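Local atomic coordinates of alpha-fucosidase GH29 (Fusarium graminearum, PDB entry 4NI3), a protein that probably hydrolyses the alpha-1,6-linked fucose attached to the reducing-end N-acetylglucosamine of glycoprotein carbohydrates, as a family 29 glycosidase. Residues S367-A372 with A480-Y485. Numbering follows the deposited sequence.
Sequences SRYGEA and AESLAY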
# COMPACT_ATOMS: atom_id res chain seq x y z
N SER A 367 -12.76 -14.20 1.10
CA SER A 367 -12.97 -15.60 0.77
C SER A 367 -14.26 -15.77 -0.02
O SER A 367 -14.38 -16.71 -0.80
CB SER A 367 -12.99 -16.46 2.03
OG SER A 367 -14.10 -16.12 2.82
N ARG A 368 -15.23 -14.87 0.17
CA ARG A 368 -16.48 -14.93 -0.56
C ARG A 368 -16.39 -14.23 -1.91
O ARG A 368 -16.92 -14.72 -2.92
CB ARG A 368 -17.59 -14.29 0.29
CG ARG A 368 -18.93 -14.24 -0.37
CD ARG A 368 -19.95 -13.99 0.69
NE ARG A 368 -21.24 -13.74 0.07
CZ ARG A 368 -22.26 -13.17 0.69
NH1 ARG A 368 -22.13 -12.82 1.97
NH2 ARG A 368 -23.39 -12.97 0.03
N TYR A 369 -15.70 -13.09 -1.94
CA TYR A 369 -15.76 -12.20 -3.08
C TYR A 369 -14.42 -12.00 -3.75
O TYR A 369 -14.24 -11.11 -4.58
CB TYR A 369 -16.33 -10.85 -2.66
CG TYR A 369 -17.78 -10.88 -2.27
CD1 TYR A 369 -18.77 -11.19 -3.21
CD2 TYR A 369 -18.17 -10.56 -0.99
CE1 TYR A 369 -20.12 -11.17 -2.86
CE2 TYR A 369 -19.50 -10.51 -0.63
CZ TYR A 369 -20.47 -10.82 -1.57
OH TYR A 369 -21.80 -10.75 -1.22
N GLY A 370 -13.46 -12.86 -3.40
CA GLY A 370 -12.11 -12.75 -3.93
C GLY A 370 -12.01 -12.68 -5.44
O GLY A 370 -11.08 -12.09 -5.97
N GLU A 371 -12.99 -13.25 -6.16
CA GLU A 371 -12.98 -13.18 -7.61
C GLU A 371 -12.94 -11.75 -8.15
O GLU A 371 -12.36 -11.50 -9.20
CB GLU A 371 -14.24 -13.89 -8.16
CG GLU A 371 -14.35 -13.82 -9.67
CD GLU A 371 -15.59 -14.47 -10.24
OE1 GLU A 371 -16.34 -15.15 -9.51
OE2 GLU A 371 -15.81 -14.28 -11.44
N ALA A 372 -13.59 -10.84 -7.44
CA ALA A 372 -13.62 -9.44 -7.84
C ALA A 372 -12.39 -8.66 -7.38
O ALA A 372 -12.27 -7.47 -7.68
CB ALA A 372 -14.88 -8.77 -7.29
N ALA A 480 -26.71 -13.61 1.41
CA ALA A 480 -26.22 -13.45 2.76
C ALA A 480 -25.57 -12.08 2.94
O ALA A 480 -24.90 -11.57 2.04
CB ALA A 480 -25.23 -14.56 3.10
N GLU A 481 -25.76 -11.49 4.12
CA GLU A 481 -25.23 -10.16 4.40
C GLU A 481 -23.72 -10.07 4.19
O GLU A 481 -22.98 -11.00 4.53
CB GLU A 481 -25.58 -9.78 5.84
CG GLU A 481 -25.25 -8.35 6.22
CD GLU A 481 -26.00 -7.91 7.46
OE1 GLU A 481 -26.99 -8.58 7.81
OE2 GLU A 481 -25.58 -6.91 8.08
N SER A 482 -23.27 -8.95 3.62
CA SER A 482 -21.84 -8.69 3.49
C SER A 482 -21.57 -7.20 3.46
O SER A 482 -22.50 -6.39 3.34
CB SER A 482 -21.24 -9.34 2.25
OG SER A 482 -22.04 -9.13 1.11
N LEU A 483 -20.30 -6.84 3.59
CA LEU A 483 -19.91 -5.43 3.64
C LEU A 483 -19.99 -4.73 2.30
O LEU A 483 -20.03 -3.50 2.25
CB LEU A 483 -18.49 -5.31 4.20
CG LEU A 483 -18.38 -5.74 5.65
CD1 LEU A 483 -16.91 -5.94 6.04
CD2 LEU A 483 -19.05 -4.74 6.56
N ALA A 484 -19.98 -5.50 1.22
CA ALA A 484 -20.20 -4.98 -0.11
C ALA A 484 -20.76 -6.14 -0.92
O ALA A 484 -20.67 -7.29 -0.48
CB ALA A 484 -18.92 -4.42 -0.72
N TYR A 485 -21.32 -5.85 -2.08
CA TYR A 485 -21.93 -6.87 -2.94
C TYR A 485 -21.36 -6.72 -4.33
O TYR A 485 -20.97 -5.62 -4.73
CB TYR A 485 -23.48 -6.71 -2.95
CG TYR A 485 -24.05 -6.87 -1.56
CD1 TYR A 485 -24.14 -5.79 -0.69
CD2 TYR A 485 -24.46 -8.12 -1.10
CE1 TYR A 485 -24.61 -5.95 0.58
CE2 TYR A 485 -24.94 -8.28 0.17
CZ TYR A 485 -25.01 -7.19 1.02
OH TYR A 485 -25.49 -7.32 2.30
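Arg368 and Tyr369, near the end of helix 353-369, reach into the loop leading to strand 485-491, where Arg368 grips the backbone and Tyr369 meets the Ser482 hydroxyl. With CG anti to the backbone N (chi1 178°) and the chain extended as far as NE, Arg368 brings its guanidinium end-on to a single carbonyl: NH1 and NH2 lie 3.0 and 2.9 Å from Ala480 O. The oxygen sits in the guanidinium plane, but both nitrogens approach from one face of the carbonyl, NH1 from well above its plane. NH1 adds a weak bond to Glu481 O at 3.3 Å, while NE is taken by Gly452 O. The arginine chain lies over one face of the Tyr369 ring, with CG above its centre, and Tyr369 CZ lies over a face of the guanidinium, toward its rim. Tyr369 OH is 2.8 Å from Ser482 OG, which turns back as donor to Ala484 O, also at 2.8 Å. Ser482 N in turn gives a nearly straight bond (165°) to Tyr485 OH, a hydroxyl that also meets Gln478 NE2. The contact joins the last helix of the TIM-barrel domain to the antiparallel sheet containing strand 485-491. Side chains thus satisfy Ala480 O, Ser482 N and Ala484 O, and the arginine's charge is probably stabilised by carbonyls, with no carboxylate among these acceptors.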